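SGNH-hydrolase family esterase (Altererythrobacter indicus, PDB 7C2A) is an SGNH-hydrolase family esterase that hydrolyses ester bonds and may act on lysophospholipids. Local coordinates at residues S5-A10 and R43-G48; D70-A75 and R107-L112; G115-P120 and E129-Y134. All blocks are in the same frame, centred on the assembly; numbering follows the deposited sequence.

The three contacts follow one another along the chain without overlap. Interactions 1 and 2 build neighbouring parts of one parallel sheet, in which strand 42-48 lies at the edge, strand 6-12 beside it, then 74-78, 111-114 and 144-146. Their centres are about 10 Å apart and they touch directly: the backbone N of E73 meets V7 O, and the E73 carboxylate forms a salt bridge with R6. Interaction 3 lies about 24 to 25 Å from both, centre to centre, across the chain's centre from interaction 1. There the loop after strand 111-114 meets helices 124-131 and 133-140. Together they sample the SGNH fold, a parallel sheet between helices in three alpha/beta/alpha layers.

Interaction 1: residues S5-A10 and R43-G48; sequences SRVILA and RIINAG. With ACT (acetate ion), chain G.
Two neighbouring parallel strands meet here, S5-A10 from strand 6-12 and R43-G48 from the edge strand 42-48, whose axes approach to 4.6 Å with their directions 20° off parallel. Five backbone hydrogen bonds join them, from R43 N to R6 O through to A47 N to A10 O; I8 and A10 each use both N and O. I45 N meets I8 O at 2.8 Å, nearly end-on. In the parallel sheet of the SGNH fold the two strands are joined by a beta-alpha-beta crossover through helix 27-35, right-handed as is usual. Branched side chains suit such a core. On one face V7 CG1 touches I45 CD1 at 3.6 Å, and L9 CD1 touches both I45 CG2 and A47 CB. On the other, the small A10 CB fits against I44 CG2 at 3.8 Å; from helix 27-35, P28 touches A10 and L31 touches I44. R43 runs alongside V7: its CG is anti to the backbone N (chi1 176°), and a bend at chi3 brings V7 CG1 over one guanidinium face while NH2 pairs with D70. R6 turns outward, its NE in a salt bridge with E73 and its NH1 bonded, at 2.9 Å, to OXT of an acetate ion probably from the crystallisation liquor.

Interaction 2: residues D70-A75 and R107-L112; sequences DKPELA and RKIPIL
A75 and I111 form a parallel bridge in which A75 N donates to P110 O at 2.8 Å and A75 O accepts from L112 N at 2.9 Å, both bonds close to straight. Proline suits position 110, since its carbonyl serves the bridge while its nitrogen needs no partner; its ring lies against the backbone of the other segment, CD 3.4 Å from E73 O. I109 packs against A75 and P72. Its CG2, anti to the backbone N (chi1 -63° for CG1), meets A75 CB at 3.8 Å, and its CG1 lies beside P72 O; L65 and L104 of the flanking helices close over it. The small A75 makes room for this branch. L74 reaches the other way, CD1 passing P110 O to touch L112 CB at 4.2 Å. Further out, K71 stretches fully extended across I109, its CE packing on I109 CG1 while NZ donates to R107 O at 2.7 Å, in the carbonyl plane. A water on K108 O makes a weaker link to the same NZ. The carbonyl that K71 binds lies at the C-terminal end of helix 90-106, which a Schellman motif closes at K108, as the helix of a beta-alpha-beta crossover turns into its second strand.

Interaction 3: residues G115-P120 and E129-Y134; sequences GMRAPP and EFDGIY
D131 and A118 are joined through a carboxylate whose CG sits anti to the carbonyl carbon (chi1 -72°) with chi2 near 1°, which carries OD1 to the backbone of the loop. A118 N donates to OD1 at 2.8 Å, on the syn lone pair. The loop after strand 111-114 is fastened in this way to the D131 end of helix 124-131, and it also packs on Y134 of helix 133-140. Y134 presents one ring face to it: G115, a glycine, leaves CA bare for a CH-pi contact, M116 N lies above the ring centre, and I133 CG1 packs on the opposite face. M116 folds its CG against Y134 OH at 3.4 Å, and that hydroxyl bonds to L79 O. F130, in one of its two conformers, lays CE2 3.8 Å from M116 CB and CD2 against the small A118 CB. R117 CD crosses the carboxylate 3.5 Å from D131 OD2, and NE turns to a water that also donates to M116 O and D131 O. A second water links A118 O to OD2, which Q127 also meets. These donors would be expected to favour the charged carboxylate, while R117 adds its charge with NE 4.3 Å from OD2, without a direct N-H bond.

Interaction 1: residues S5-A10 and R43-G48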
loop_
_atom_site.group_PDB
_atom_site.type_symbol
_atom_site.label_atom_id
_atom_site.label_comp_id
_atom_site.label_asym_id
_atom_site.label_seq_id
_atom_site.Cartn_x
_atom_site.Cartn_y
_atom_site.Cartn_z
ATOM N N SER A 5 -10.339 -6.239 23.595
ATOM C CA SER A 5 -10.511 -5.919 22.189
ATOM C C SER A 5 -9.938 -7.006 21.282
ATOM O O SER A 5 -9.015 -7.741 21.651
ATOM C CB SER A 5 -9.822 -4.589 21.898
ATOM O OG SER A 5 -10.416 -3.550 22.654
ATOM N N ARG A 6 -10.489 -7.075 20.073
ATOM C CA ARG A 6 -9.998 -7.959 19.024
ATOM C C ARG A 6 -8.774 -7.352 18.352
ATOM O O ARG A 6 -8.799 -6.200 17.912
ATOM C CB ARG A 6 -11.073 -8.168 17.958
ATOM C CG ARG A 6 -12.472 -8.423 18.500
ATOM C CD ARG A 6 -12.571 -9.765 19.236
ATOM N NE ARG A 6 -11.981 -10.870 18.481
ATOM C CZ ARG A 6 -12.596 -11.496 17.479
ATOM N NH1 ARG A 6 -13.813 -11.136 17.092
ATOM N NH2 ARG A 6 -11.974 -12.484 16.842
ATOM N N VAL A 7 -7.720 -8.139 18.210
ATOM C CA VAL A 7 -6.454 -7.634 17.703
ATOM C C VAL A 7 -6.359 -7.866 16.201
ATOM O O VAL A 7 -6.479 -9.001 15.726
ATOM C CB VAL A 7 -5.283 -8.273 18.454
ATOM C CG1 VAL A 7 -3.968 -7.797 17.885
ATOM C CG2 VAL A 7 -5.389 -7.952 19.950
ATOM N N ILE A 8 -6.127 -6.792 15.451
ATOM C CA ILE A 8 -5.980 -6.851 14.002
ATOM C C ILE A 8 -4.636 -6.241 13.643
ATOM O O ILE A 8 -4.302 -5.156 14.120
ATOM C CB ILE A 8 -7.111 -6.094 13.279
ATOM C CG1 ILE A 8 -8.480 -6.664 13.669
ATOM C CG2 ILE A 8 -6.893 -6.123 11.765
ATOM C CD1 ILE A 8 -9.662 -5.876 13.132
ATOM N N LEU A 9 -3.857 -6.943 12.821
ATOM C CA LEU A 9 -2.601 -6.404 12.313
ATOM C C LEU A 9 -2.843 -5.717 10.973
ATOM O O LEU A 9 -3.321 -6.354 10.034
ATOM C CB LEU A 9 -1.604 -7.544 12.127
ATOM C CG LEU A 9 -0.257 -7.120 11.543
ATOM C CD1 LEU A 9 0.482 -6.200 12.508
ATOM C CD2 LEU A 9 0.613 -8.326 11.197
ATOM N N ALA A 10 -2.512 -4.434 10.880
ATOM C CA ALA A 10 -2.568 -3.692 9.620
ATOM C C ALA A 10 -1.142 -3.593 9.089
ATOM O O ALA A 10 -0.358 -2.754 9.531
ATOM C CB ALA A 10 -3.207 -2.321 9.835
ATOM N N ARG A 43 -8.462 -3.499 18.453
ATOM C CA ARG A 43 -7.211 -2.780 18.616
ATOM C C ARG A 43 -6.435 -3.091 17.352
ATOM O O ARG A 43 -6.044 -4.241 17.131
ATOM C CB ARG A 43 -6.441 -3.273 19.836
ATOM C CG ARG A 43 -5.089 -2.606 19.976
ATOM C CD ARG A 43 -4.415 -2.886 21.315
ATOM N NE ARG A 43 -3.885 -4.243 21.465
ATOM C CZ ARG A 43 -2.747 -4.678 20.926
ATOM N NH1 ARG A 43 -2.018 -3.882 20.154
ATOM N NH2 ARG A 43 -2.336 -5.918 21.161
ATOM N N ILE A 44 -6.267 -2.097 16.495
ATOM C CA ILE A 44 -5.592 -2.314 15.227
ATOM C C ILE A 44 -4.150 -1.869 15.368
ATOM O O ILE A 44 -3.868 -0.688 15.610
ATOM C CB ILE A 44 -6.306 -1.617 14.064
ATOM C CG1 ILE A 44 -7.764 -2.086 14.022
ATOM C CG2 ILE A 44 -5.586 -1.952 12.760
ATOM C CD1 ILE A 44 -8.525 -1.690 12.775
ATOM N N ILE A 45 -3.242 -2.831 15.220
ATOM C CA ILE A 45 -1.808 -2.577 15.223
ATOM C C ILE A 45 -1.461 -1.912 13.904
ATOM O O ILE A 45 -1.618 -2.516 12.834
ATOM C CB ILE A 45 -1.026 -3.893 15.339
ATOM C CG1 ILE A 45 -1.464 -4.730 16.531
ATOM C CG2 ILE A 45 0.471 -3.631 15.367
ATOM C CD1 ILE A 45 -1.211 -6.200 16.289
ATOM N N ASN A 46 -0.971 -0.685 13.961
ATOM C CA ASN A 46 -0.565 -0.000 12.740
ATOM C C ASN A 46 0.875 -0.387 12.444
ATOM O O ASN A 46 1.821 0.195 12.986
ATOM C CB ASN A 46 -0.747 1.508 12.846
ATOM C CG ASN A 46 -0.615 2.179 11.503
ATOM O OD1 ASN A 46 0.086 1.666 10.620
ATOM N ND2 ASN A 46 -1.278 3.308 11.321
ATOM N N ALA A 47 1.033 -1.391 11.584
ATOM C CA ALA A 47 2.331 -1.800 11.074
ATOM C C ALA A 47 2.542 -1.301 9.654
ATOM O O ALA A 47 3.164 -1.982 8.833
ATOM C CB ALA A 47 2.519 -3.312 11.182
ATOM N N GLY A 48 2.017 -0.120 9.347
ATOM C CA GLY A 48 2.329 0.520 8.091
ATOM C C GLY A 48 3.682 1.204 8.176
ATOM O O GLY A 48 4.018 1.851 9.171
HETATM C C ACT G . -16.708 -9.725 17.664
HETATM O O ACT G . -16.829 -10.727 16.903
HETATM O OXT ACT G . -15.654 -9.147 18.045
HETATM C CH3 ACT G . -18.033 -9.103 18.206
#

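Interaction 2: residues D70-A75 and R107-L112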
loop_
_atom_site.group_PDB
_atom_site.type_symbol
_atom_site.label_atom_id
_atom_site.label_comp_id
_atom_site.label_asym_id
_atom_site.label_seq_id
_atom_site.Cartn_x
_atom_site.Cartn_y
_atom_site.Cartn_z
ATOM N N ASP A 70 -0.002 -9.719 21.851
ATOM C CA ASP A 70 -1.205 -10.486 21.568
ATOM C C ASP A 70 -1.189 -10.889 20.104
ATOM O O ASP A 70 -1.042 -10.035 19.222
ATOM C CB ASP A 70 -2.462 -9.653 21.804
ATOM C CG ASP A 70 -2.578 -9.164 23.222
ATOM O OD1 ASP A 70 -2.421 -9.982 24.159
ATOM O OD2 ASP A 70 -2.834 -7.950 23.390
ATOM N N LYS A 71 -1.370 -12.170 19.850
ATOM C CA LYS A 71 -1.335 -12.668 18.487
ATOM C C LYS A 71 -2.475 -12.054 17.679
ATOM O O LYS A 71 -3.627 -12.044 18.141
ATOM C CB LYS A 71 -1.494 -14.181 18.510
ATOM C CG LYS A 71 -1.314 -14.837 17.172
ATOM C CD LYS A 71 -1.507 -16.335 17.292
ATOM C CE LYS A 71 -1.139 -17.015 15.997
ATOM N NZ LYS A 71 -1.187 -18.499 16.143
ATOM N N PRO A 72 -2.211 -11.543 16.480
ATOM C CA PRO A 72 -3.300 -10.996 15.668
ATOM C C PRO A 72 -4.353 -12.044 15.364
ATOM O O PRO A 72 -4.050 -13.207 15.088
ATOM C CB PRO A 72 -2.588 -10.539 14.392
ATOM C CG PRO A 72 -1.184 -10.243 14.842
ATOM C CD PRO A 72 -0.891 -11.307 15.865
ATOM N N GLU A 73 -5.605 -11.604 15.410
ATOM C CA GLU A 73 -6.736 -12.437 15.052
ATOM C C GLU A 73 -7.132 -12.281 13.586
ATOM O O GLU A 73 -7.912 -13.085 13.070
ATOM C CB GLU A 73 -7.909 -12.134 15.998
ATOM C CG GLU A 73 -7.531 -12.357 17.471
ATOM C CD GLU A 73 -8.572 -11.841 18.449
ATOM O OE1 GLU A 73 -8.307 -10.810 19.108
ATOM O OE2 GLU A 73 -9.637 -12.483 18.567
ATOM N N LEU A 74 -6.561 -11.296 12.906
ATOM C CA LEU A 74 -6.720 -11.068 11.481
ATOM C C LEU A 74 -5.524 -10.226 11.085
ATOM O O LEU A 74 -5.127 -9.331 11.834
ATOM C CB LEU A 74 -8.002 -10.279 11.187
ATOM C CG LEU A 74 -8.183 -9.738 9.767
ATOM C CD1 LEU A 74 -8.341 -10.869 8.771
ATOM C CD2 LEU A 74 -9.392 -8.817 9.695
ATOM N N ALA A 75 -4.950 -10.521 9.921
ATOM C CA ALA A 75 -3.885 -9.710 9.342
ATOM C C ALA A 75 -4.382 -9.137 8.028
ATOM O O ALA A 75 -4.799 -9.890 7.140
ATOM C CB ALA A 75 -2.624 -10.539 9.086
ATOM N N ARG A 107 1.212 -19.529 10.964
ATOM C CA ARG A 107 0.748 -19.185 12.298
ATOM C C ARG A 107 -0.764 -19.230 12.419
ATOM O O ARG A 107 -1.299 -18.843 13.458
ATOM C CB ARG A 107 1.265 -17.804 12.701
ATOM C CG ARG A 107 2.770 -17.678 12.589
ATOM C CD ARG A 107 3.244 -16.457 13.326
ATOM N NE ARG A 107 4.646 -16.177 13.047
ATOM C CZ ARG A 107 5.469 -15.583 13.901
ATOM N NH1 ARG A 107 5.042 -15.220 15.098
ATOM N NH2 ARG A 107 6.723 -15.371 13.557
ATOM N N LYS A 108 -1.456 -19.673 11.374
ATOM C CA LYS A 108 -2.914 -19.779 11.379
ATOM C C LYS A 108 -3.593 -18.437 11.657
ATOM O O LYS A 108 -4.604 -18.366 12.354
ATOM C CB LYS A 108 -3.403 -20.879 12.325
ATOM C CG LYS A 108 -2.809 -22.233 11.980
ATOM C CD LYS A 108 -3.577 -23.386 12.597
ATOM C CE LYS A 108 -3.207 -24.695 11.918
ATOM N NZ LYS A 108 -4.345 -25.654 11.918
ATOM N N ILE A 109 -3.037 -17.364 11.106
ATOM C CA ILE A 109 -3.620 -16.030 11.210
ATOM C C ILE A 109 -4.433 -15.766 9.948
ATOM O O ILE A 109 -3.863 -15.773 8.846
ATOM C CB ILE A 109 -2.538 -14.962 11.404
ATOM C CG1 ILE A 109 -1.796 -15.202 12.722
ATOM C CG2 ILE A 109 -3.179 -13.576 11.371
ATOM C CD1 ILE A 109 -0.572 -14.342 12.896
ATOM N N PRO A 110 -5.743 -15.546 10.058
ATOM C CA PRO A 110 -6.547 -15.220 8.876
ATOM C C PRO A 110 -6.039 -13.975 8.167
ATOM O O PRO A 110 -5.531 -13.043 8.790
ATOM C CB PRO A 110 -7.946 -14.987 9.461
ATOM C CG PRO A 110 -7.964 -15.754 10.743
ATOM C CD PRO A 110 -6.563 -15.633 11.281
ATOM N N ILE A 111 -6.232 -13.953 6.851
ATOM C CA ILE A 111 -5.664 -12.929 5.981
ATOM C C ILE A 111 -6.771 -12.216 5.216
ATOM O O ILE A 111 -7.635 -12.863 4.607
ATOM C CB ILE A 111 -4.693 -13.549 4.963
ATOM C CG1 ILE A 111 -3.549 -14.281 5.663
ATOM C CG2 ILE A 111 -4.156 -12.483 4.007
ATOM C CD1 ILE A 111 -2.848 -15.266 4.760
ATOM N N LEU A 112 -6.702 -10.889 5.194
ATOM C CA LEU A 112 -7.418 -10.065 4.229
ATOM C C LEU A 112 -6.377 -9.337 3.385
ATOM O O LEU A 112 -5.542 -8.599 3.919
ATOM C CB LEU A 112 -8.329 -9.063 4.937
ATOM C CG LEU A 112 -9.060 -8.069 4.036
ATOM C CD1 LEU A 112 -9.991 -8.791 3.080
ATOM C CD2 LEU A 112 -9.826 -7.064 4.883
HETATM O O HOH W 1 -4.404 -18.206 15.301
#

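Interaction 3: residues G115-P120 and E129-Y134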
loop_
_atom_site.group_PDB
_atom_site.type_symbol
_atom_site.label_atom_id
_atom_site.label_comp_id
_atom_site.label_asym_id
_atom_site.label_seq_id
_atom_site.Cartn_x
_atom_site.Cartn_y
_atom_site.Cartn_z
ATOM N N GLY A 115 -6.154 -5.425 -2.510
ATOM C CA GLY A 115 -5.711 -5.432 -3.917
ATOM C C GLY A 115 -5.187 -4.081 -4.369
ATOM O O GLY A 115 -5.843 -3.068 -4.113
ATOM N N MET A 116 -4.028 -4.084 -5.024
ATOM C CA MET A 116 -3.436 -2.836 -5.570
ATOM C C MET A 116 -3.603 -2.869 -7.092
ATOM O O MET A 116 -3.648 -3.965 -7.659
ATOM C CB MET A 116 -1.953 -2.708 -5.209
ATOM C CG MET A 116 -1.684 -2.768 -3.707
ATOM S SD MET A 116 -2.634 -1.579 -2.712
ATOM C CE MET A 116 -2.016 -0.027 -3.357
ATOM N N ARG A 117 -3.697 -1.697 -7.717
ATOM C CA ARG A 117 -3.892 -1.621 -9.188
ATOM C C ARG A 117 -2.816 -0.719 -9.789
ATOM O O ARG A 117 -2.489 0.315 -9.194
ATOM C CB ARG A 117 -5.294 -1.098 -9.512
ATOM C CG ARG A 117 -6.405 -2.061 -9.124
ATOM C CD ARG A 117 -6.439 -3.260 -10.051
ATOM N NE ARG A 117 -7.458 -4.221 -9.664
ATOM C CZ ARG A 117 -8.764 -4.053 -9.835
ATOM N NH1 ARG A 117 -9.227 -2.949 -10.402
ATOM N NH2 ARG A 117 -9.598 -4.994 -9.441
ATOM N N ALA A 118 -2.313 -1.113 -10.951
ATOM C CA ALA A 118 -1.250 -0.321 -11.597
ATOM C C ALA A 118 -1.881 0.805 -12.413
ATOM O O ALA A 118 -2.916 0.583 -13.058
ATOM C CB ALA A 118 -0.418 -1.222 -12.478
ATOM N N PRO A 119 -1.268 2.007 -12.446
ATOM C CA PRO A 119 -1.757 3.083 -13.291
ATOM C C PRO A 119 -1.258 2.794 -14.717
ATOM O O PRO A 119 -0.330 2.037 -14.916
ATOM C CB PRO A 119 -1.095 4.323 -12.678
ATOM C CG PRO A 119 0.212 3.798 -12.156
ATOM C CD PRO A 119 -0.107 2.405 -11.649
ATOM N N PRO A 120 -1.845 3.424 -15.745
ATOM C CA PRO A 120 -1.450 3.154 -17.134
ATOM C C PRO A 120 -0.055 3.589 -17.616
ATOM O O PRO A 120 0.373 3.036 -18.595
ATOM C CB PRO A 120 -2.512 3.936 -17.916
ATOM C CG PRO A 120 -2.904 5.058 -16.980
ATOM C CD PRO A 120 -2.936 4.389 -15.628
ATOM N N GLU A 129 -0.190 -7.711 -15.743
ATOM C CA GLU A 129 0.604 -8.676 -14.939
ATOM C C GLU A 129 0.557 -8.286 -13.458
ATOM O O GLU A 129 0.301 -9.149 -12.620
ATOM C CB GLU A 129 2.051 -8.724 -15.432
ATOM C CG GLU A 129 2.825 -9.888 -14.840
ATOM C CD GLU A 129 4.323 -9.904 -15.088
ATOM O OE1 GLU A 129 4.807 -9.108 -15.907
ATOM O OE2 GLU A 129 4.993 -10.718 -14.449
ATOM N N PHE A 130 0.744 -7.003 -13.167
ATOM C CA PHE A 130 0.750 -6.568 -11.751
ATOM C C PHE A 130 -0.633 -6.758 -11.124
ATOM O O PHE A 130 -0.732 -7.331 -10.032
ATOM C CB PHE A 130 1.160 -5.099 -11.670
ATOM C CG PHE A 130 1.093 -4.561 -10.268
ATOM C CD1 PHE A 130 2.161 -4.731 -9.409
ATOM C CD2 PHE A 130 -0.050 -3.932 -9.798
ATOM C CE1 PHE A 130 2.103 -4.255 -8.110
ATOM C CE2 PHE A 130 -0.107 -3.455 -8.499
ATOM C CZ PHE A 130 0.971 -3.614 -7.660
ATOM N N ASP A 131 -1.681 -6.324 -11.822
ATOM C CA ASP A 131 -3.016 -6.390 -11.239
ATOM C C ASP A 131 -3.410 -7.824 -10.916
ATOM O O ASP A 131 -4.098 -8.073 -9.918
ATOM C CB ASP A 131 -4.050 -5.790 -12.196
ATOM C CG ASP A 131 -3.965 -4.285 -12.303
ATOM O OD1 ASP A 131 -3.101 -3.659 -11.661
ATOM O OD2 ASP A 131 -4.792 -3.733 -13.057
ATOM N N GLY A 132 -2.976 -8.781 -11.738
ATOM C CA GLY A 132 -3.386 -10.162 -11.548
ATOM C C GLY A 132 -2.728 -10.870 -10.379
ATOM O O GLY A 132 -3.164 -11.968 -10.017
ATOM N N ILE A 133 -1.692 -10.290 -9.773
ATOM C CA ILE A 133 -1.041 -11.027 -8.687
ATOM C C ILE A 133 -1.958 -11.153 -7.479
ATOM O O ILE A 133 -1.888 -12.146 -6.751
ATOM C CB ILE A 133 0.351 -10.475 -8.313
ATOM C CG1 ILE A 133 0.263 -9.168 -7.520
ATOM C CG2 ILE A 133 1.230 -10.340 -9.546
ATOM C CD1 ILE A 133 1.614 -8.622 -7.070
ATOM N N TYR A 134 -2.846 -10.175 -7.260
ATOM C CA TYR A 134 -3.657 -10.188 -6.043
ATOM C C TYR A 134 -4.731 -11.269 -6.063
ATOM O O TYR A 134 -4.837 -12.028 -5.081
ATOM C CB TYR A 134 -4.185 -8.778 -5.736
ATOM C CG TYR A 134 -3.039 -7.831 -5.443
ATOM C CD1 TYR A 134 -2.493 -7.742 -4.167
ATOM C CD2 TYR A 134 -2.461 -7.069 -6.452
ATOM C CE1 TYR A 134 -1.407 -6.926 -3.902
ATOM C CE2 TYR A 134 -1.382 -6.244 -6.196
ATOM C CZ TYR A 134 -0.858 -6.180 -4.920
ATOM O OH TYR A 134 0.216 -5.355 -4.708
HETATM O O HOH W 2 -5.310 -6.006 -8.553
HETATM O O HOH W 3 -5.116 -1.068 -13.201
#